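Side-chain contacts in ribonucleoside-diphosphate reductase, alpha chain (Actinobacillus ureae ATCC 25976, PDB 6DQX), which probably catalyses the reduction of ribonucleoside diphosphates to deoxyribonucleotides, as the catalytic subunit of a class Id ribonucleotide reductase: residues F395-E399 against I400-Y404; S420-I423 against L424-S428; V493-T496 against F497-S501. One frame throughout, in Å; residues are numbered along the deposited sequence.

Interaction 1: residues F395-E399 against I400-Y404; sequences FGEPE and ILKGY
E397 reaches across a tight turn to G403, in the loop after helix 367-395, laying its carboxylate against the peptide backbone that follows L401. The side chain leaves with CG beside its own backbone N and anti to the carbonyl carbon (chi1 -61°), then runs extended, which carries the carboxylate past the L401 carbonyl, with CD 3.4 Å from L401 O. The N-H of G403 points almost straight at the acid, G403 N lying 2.9 Å from E397 OE1 with 168° at the hydrogen. It arrives from above the carboxylate plane, 47° out of it. The other oxygen, OE2, accepts the backbone N-H of G405, so the two oxygens take N-H groups two residues apart in the loop.

At the turn itself, P398 and L401 lie side by side and point the same way, the ring atom P398 CG 3.9 Å from the methyl L401 CD1. L401 N donates to P398 O at 2.9 Å, closing a beta turn with helical angles at E399 and I400, and a weak bond runs from K402 N to E399 O. Farther along, Y404 N binds L401 O at 2.8 Å, and that same carbonyl oxygen sits in plane at the edge of the Y404 ring. E399 instead turns outward to a salt bridge with R342, while Y404 OH bonds D264, and I400 and L401 both pack on V261 of helix 260-264. The two N-H groups would be expected to favour the ionised carboxylate of E397, which ties G403 and G405 to it.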
# COMPACT_ATOMS: atom_id res chain seq x y z
N PHE A 395 18.08 1.35 -36.39
CA PHE A 395 16.75 1.58 -35.78
C PHE A 395 16.50 2.99 -35.24
O PHE A 395 15.38 3.30 -34.86
CB PHE A 395 16.51 0.57 -34.64
CG PHE A 395 16.57 -0.87 -35.09
CD1 PHE A 395 15.55 -1.42 -35.87
CD2 PHE A 395 17.64 -1.68 -34.75
CE1 PHE A 395 15.61 -2.74 -36.28
CE2 PHE A 395 17.70 -2.99 -35.16
CZ PHE A 395 16.68 -3.53 -35.93
N GLY A 396 17.52 3.83 -35.17
CA GLY A 396 17.41 5.20 -34.64
C GLY A 396 17.87 5.32 -33.18
O GLY A 396 17.96 4.32 -32.45
N GLU A 397 18.19 6.56 -32.79
CA GLU A 397 18.58 6.91 -31.42
C GLU A 397 17.30 7.20 -30.66
O GLU A 397 16.39 7.88 -31.17
CB GLU A 397 19.48 8.16 -31.39
CG GLU A 397 20.79 8.03 -32.15
CD GLU A 397 21.43 9.35 -32.51
OE1 GLU A 397 20.71 10.35 -32.78
OE2 GLU A 397 22.68 9.42 -32.54
N PRO A 398 17.20 6.71 -29.42
CA PRO A 398 16.05 7.14 -28.63
C PRO A 398 16.25 8.60 -28.17
O PRO A 398 17.34 9.16 -28.28
CB PRO A 398 16.07 6.16 -27.45
CG PRO A 398 17.51 5.83 -27.28
CD PRO A 398 18.11 5.84 -28.66
N GLU A 399 15.20 9.19 -27.62
CA GLU A 399 15.16 10.64 -27.33
C GLU A 399 16.34 11.16 -26.50
O GLU A 399 16.88 12.20 -26.82
CB GLU A 399 13.83 10.99 -26.65
CG GLU A 399 13.60 12.47 -26.32
CD GLU A 399 12.36 12.70 -25.47
OE1 GLU A 399 11.36 11.96 -25.64
OE2 GLU A 399 12.38 13.63 -24.62
N ILE A 400 16.73 10.45 -25.43
CA ILE A 400 17.82 10.89 -24.58
C ILE A 400 19.16 10.91 -25.31
O ILE A 400 20.03 11.70 -25.00
CB ILE A 400 17.88 9.98 -23.29
CG1 ILE A 400 16.80 10.42 -22.30
CG2 ILE A 400 19.24 9.93 -22.64
CD1 ILE A 400 16.83 11.89 -21.89
N LEU A 401 19.32 10.05 -26.31
CA LEU A 401 20.55 9.94 -27.06
C LEU A 401 20.56 10.61 -28.45
O LEU A 401 21.45 10.33 -29.25
CB LEU A 401 20.89 8.45 -27.22
CG LEU A 401 21.31 7.76 -25.92
CD1 LEU A 401 21.24 6.24 -26.08
CD2 LEU A 401 22.68 8.22 -25.50
N LYS A 402 19.58 11.47 -28.75
CA LYS A 402 19.60 12.18 -30.05
C LYS A 402 20.94 12.90 -30.18
O LYS A 402 21.31 13.71 -29.31
CB LYS A 402 18.43 13.15 -30.16
CG LYS A 402 18.30 13.81 -31.52
CD LYS A 402 16.98 14.56 -31.62
CE LYS A 402 17.01 15.61 -32.72
NZ LYS A 402 15.86 16.52 -32.54
N GLY A 403 21.68 12.57 -31.24
CA GLY A 403 22.99 13.17 -31.53
C GLY A 403 24.18 12.52 -30.85
O GLY A 403 25.31 12.93 -31.07
N TYR A 404 23.92 11.52 -29.99
CA TYR A 404 24.96 10.83 -29.26
C TYR A 404 25.56 9.61 -29.97
O TYR A 404 26.64 9.21 -29.59
CB TYR A 404 24.50 10.43 -27.85
CG TYR A 404 24.49 11.60 -26.88
CD1 TYR A 404 23.42 12.48 -26.82
CD2 TYR A 404 25.55 11.82 -26.03
CE1 TYR A 404 23.42 13.55 -25.94
CE2 TYR A 404 25.56 12.90 -25.14
CZ TYR A 404 24.48 13.74 -25.09
OH TYR A 404 24.45 14.81 -24.23

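Interaction 2: residues S420-I423 against L424-S428; sequences SSFI and LGSVS
The C-terminal end of helix 418-423 unwinds here through an inverse gamma turn centred on L424, bringing S426 back close to F422 and S428 alongside S421. The last regular helical bond runs from L424 N to S420 O at 3.1 Å. A weak bond from G425 N to I423 O closes the gamma turn, and G425 and S426 then follow with positive phi, reversing the chain. This return lets S426 N donate to F422 O at 3.1 Å, from 41° above the carbonyl plane, and V427 N makes a weak bond to S421 O.

S421 joins the two segments through its side chain. Its OG, set beside the backbone N by a chi1 of -79°, donates to S428 O at 3.0 Å, approaching well above the plane of that carbonyl. The hydroxyl also bonds T417 OG1, one helical turn earlier, and so joins the helix to the outgoing loop. S421 CB meets V427 O at 3.2 Å. Around the turn, S421, L424 and V427 all rest on L351 of strand 347-351, whereas F422 stacks edge-to-face with F40 of helix 35-44. S426 OG approaches the F422 ring obliquely, 3.6 Å from F422 CD1.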
# COMPACT_ATOMS: atom_id res chain seq x y z
N SER A 420 21.61 -18.70 -12.91
CA SER A 420 22.03 -18.70 -14.30
C SER A 420 23.33 -19.48 -14.50
O SER A 420 23.47 -20.20 -15.48
CB SER A 420 22.18 -17.27 -14.81
OG SER A 420 20.96 -16.57 -14.70
N SER A 421 24.25 -19.37 -13.54
CA SER A 421 25.51 -20.12 -13.57
C SER A 421 25.27 -21.62 -13.43
O SER A 421 25.91 -22.44 -14.10
CB SER A 421 26.46 -19.64 -12.46
OG SER A 421 27.09 -18.44 -12.86
N PHE A 422 24.34 -21.98 -12.55
CA PHE A 422 23.95 -23.39 -12.41
C PHE A 422 23.46 -23.95 -13.76
O PHE A 422 23.98 -24.96 -14.22
CB PHE A 422 22.87 -23.56 -11.35
CG PHE A 422 22.42 -25.00 -11.19
CD1 PHE A 422 23.32 -25.96 -10.75
CD2 PHE A 422 21.12 -25.38 -11.50
CE1 PHE A 422 22.93 -27.29 -10.61
CE2 PHE A 422 20.72 -26.70 -11.36
CZ PHE A 422 21.63 -27.66 -10.91
N ILE A 423 22.52 -23.25 -14.38
CA ILE A 423 21.93 -23.66 -15.66
C ILE A 423 23.02 -23.87 -16.72
O ILE A 423 23.02 -24.87 -17.44
CB ILE A 423 20.86 -22.65 -16.13
CG1 ILE A 423 19.60 -22.72 -15.25
CG2 ILE A 423 20.47 -22.86 -17.60
CD1 ILE A 423 18.67 -21.53 -15.39
N LEU A 424 23.97 -22.93 -16.76
CA LEU A 424 25.01 -22.94 -17.80
C LEU A 424 26.27 -23.68 -17.37
O LEU A 424 27.36 -23.11 -17.25
CB LEU A 424 25.30 -21.49 -18.24
CG LEU A 424 25.96 -21.35 -19.60
CD1 LEU A 424 25.02 -21.81 -20.70
CD2 LEU A 424 26.37 -19.90 -19.84
N GLY A 425 26.12 -25.00 -17.18
CA GLY A 425 27.27 -25.86 -16.91
C GLY A 425 27.85 -25.78 -15.52
O GLY A 425 29.00 -26.15 -15.34
N SER A 426 27.09 -25.26 -14.55
CA SER A 426 27.58 -25.05 -13.18
C SER A 426 28.89 -24.24 -13.13
O SER A 426 29.76 -24.50 -12.32
CB SER A 426 27.73 -26.38 -12.43
OG SER A 426 26.46 -26.94 -12.24
N VAL A 427 29.02 -23.25 -14.00
CA VAL A 427 30.18 -22.34 -13.94
C VAL A 427 30.12 -21.42 -12.74
O VAL A 427 29.10 -21.34 -12.02
CB VAL A 427 30.39 -21.52 -15.24
CG1 VAL A 427 30.70 -22.45 -16.39
CG2 VAL A 427 29.23 -20.59 -15.53
N SER A 428 31.24 -20.75 -12.46
CA SER A 428 31.34 -19.89 -11.32
C SER A 428 30.36 -18.71 -11.48
O SER A 428 30.03 -18.29 -12.59
CB SER A 428 32.79 -19.39 -11.13
OG SER A 428 33.21 -18.71 -12.30

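Interaction 3: residues V493-T496 against F497-S501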
# COMPACT_ATOMS: atom_id res chain seq x y z
N VAL A 493 45.51 -22.21 -6.83
CA VAL A 493 44.51 -22.16 -7.90
C VAL A 493 43.11 -22.55 -7.40
O VAL A 493 42.12 -22.01 -7.89
CB VAL A 493 44.94 -23.01 -9.12
CG1 VAL A 493 43.82 -23.13 -10.15
CG2 VAL A 493 46.17 -22.40 -9.79
N PHE A 494 43.05 -23.44 -6.39
CA PHE A 494 41.78 -23.94 -5.86
C PHE A 494 41.40 -23.44 -4.46
O PHE A 494 40.57 -24.05 -3.79
CB PHE A 494 41.77 -25.48 -5.96
CG PHE A 494 41.85 -25.96 -7.37
CD1 PHE A 494 40.77 -25.82 -8.21
CD2 PHE A 494 43.04 -26.47 -7.89
CE1 PHE A 494 40.83 -26.22 -9.53
CE2 PHE A 494 43.11 -26.87 -9.21
CZ PHE A 494 42.01 -26.74 -10.04
N LYS A 495 41.97 -22.31 -4.03
CA LYS A 495 41.47 -21.63 -2.84
C LYS A 495 39.97 -21.34 -3.01
O LYS A 495 39.49 -21.01 -4.11
CB LYS A 495 42.19 -20.30 -2.59
CG LYS A 495 43.56 -20.40 -1.95
CD LYS A 495 44.07 -18.99 -1.70
CE LYS A 495 45.55 -18.96 -1.40
NZ LYS A 495 45.83 -19.25 0.01
N THR A 496 39.25 -21.47 -1.90
CA THR A 496 37.81 -21.14 -1.81
C THR A 496 37.61 -19.63 -1.66
O THR A 496 38.55 -18.92 -1.33
CB THR A 496 37.19 -21.81 -0.56
OG1 THR A 496 37.86 -21.34 0.61
CG2 THR A 496 37.33 -23.31 -0.64
N PHE A 497 36.39 -19.15 -1.85
CA PHE A 497 36.04 -17.73 -1.65
C PHE A 497 36.55 -17.25 -0.27
O PHE A 497 37.20 -16.21 -0.15
CB PHE A 497 34.51 -17.55 -1.75
CG PHE A 497 34.00 -16.13 -1.91
CD1 PHE A 497 34.82 -14.99 -1.87
CD2 PHE A 497 32.64 -15.93 -2.10
CE1 PHE A 497 34.29 -13.72 -2.03
CE2 PHE A 497 32.10 -14.65 -2.25
CZ PHE A 497 32.92 -13.54 -2.21
N SER A 498 36.28 -18.04 0.77
CA SER A 498 36.71 -17.70 2.14
C SER A 498 38.25 -17.60 2.32
O SER A 498 38.73 -16.82 3.15
CB SER A 498 36.13 -18.71 3.15
OG SER A 498 36.63 -20.01 2.93
N GLU A 499 39.00 -18.37 1.55
CA GLU A 499 40.47 -18.39 1.62
C GLU A 499 41.15 -17.31 0.78
O GLU A 499 42.36 -17.09 0.89
CB GLU A 499 40.97 -19.78 1.19
CG GLU A 499 40.62 -20.87 2.21
CD GLU A 499 40.71 -22.30 1.65
OE1 GLU A 499 40.70 -22.50 0.41
OE2 GLU A 499 40.76 -23.24 2.49
N ILE A 500 40.39 -16.65 -0.09
CA ILE A 500 40.91 -15.66 -1.03
C ILE A 500 40.98 -14.29 -0.36
O ILE A 500 40.17 -13.95 0.51
CB ILE A 500 40.08 -15.67 -2.35
CG1 ILE A 500 40.43 -16.92 -3.16
CG2 ILE A 500 40.33 -14.44 -3.20
CD1 ILE A 500 39.46 -17.30 -4.25
N SER A 501 41.99 -13.50 -0.74
CA SER A 501 42.11 -12.12 -0.33
C SER A 501 40.90 -11.32 -0.76
O SER A 501 40.61 -11.22 -1.96
CB SER A 501 43.34 -11.47 -0.98
OG SER A 501 43.33 -10.07 -0.74
O HOH W 1 41.01 -24.77 -1.04
O HOH W 2 44.31 -18.17 2.26
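T496 and E499 form the glutamate half of a capping box, in which the acid three residues on returns its carboxylate to the N-H at the start of a short helical turn. T496 N lies 2.9 Å from E499 OE1 and the bond is almost straight, 176° at the hydrogen; it uses the anti side of the carboxylate, 28° out of plane. OE1 also accepts from a water that bridges it to F494 O, donating to both. The two side chains cross obliquely, and T496 OG1 presses against the glutamate stem, 3.2 Å from E499 CG. That hydroxyl lies between its backbone N and carbonyl carbon and also shares a hydrogen bond of 2.9 Å with S498 OG. A weak bond from E499 N to T496 O completes the turn, and the I500 side chain comes back toward it, its CG1 3.3 Å from T496 O. K495 runs at an angle to the E499 stem, its CB and CG near E499 CB.

In the next shell, S479 OG bonds E499 OE2; this bond and those to OE1 restrict rotation of the carboxylate. Beyond I500, S501 stands at the N-cap of helix 502-513. The bent end of K495 (chi4 -83°) turns its NZ toward a second water, 2.9 Å away, which donates in turn to E499 O at 2.6 Å.

The three contacts follow one another along the chain without overlap, each where a helix gives way to loop: interaction 1 after helix 367-395, interaction 2 at the end of helix 418-423, interaction 3 between helices 488-493 and 502-513. Interactions 2 and 3 are neighbours, centres 19 Å and nearest atoms about 10 Å apart. Interaction 1 stands off alone, its centre 36 Å from that of interaction 2 and 45 Å from that of interaction 3, across the chain's centre from the latter. It packs on helix 260-264, whereas interaction 2 packs on strand 347-351 of the mixed sheet. All three are separate local turns within the ribonucleotide reductase barrel family region, away from the magnesium-binding H65.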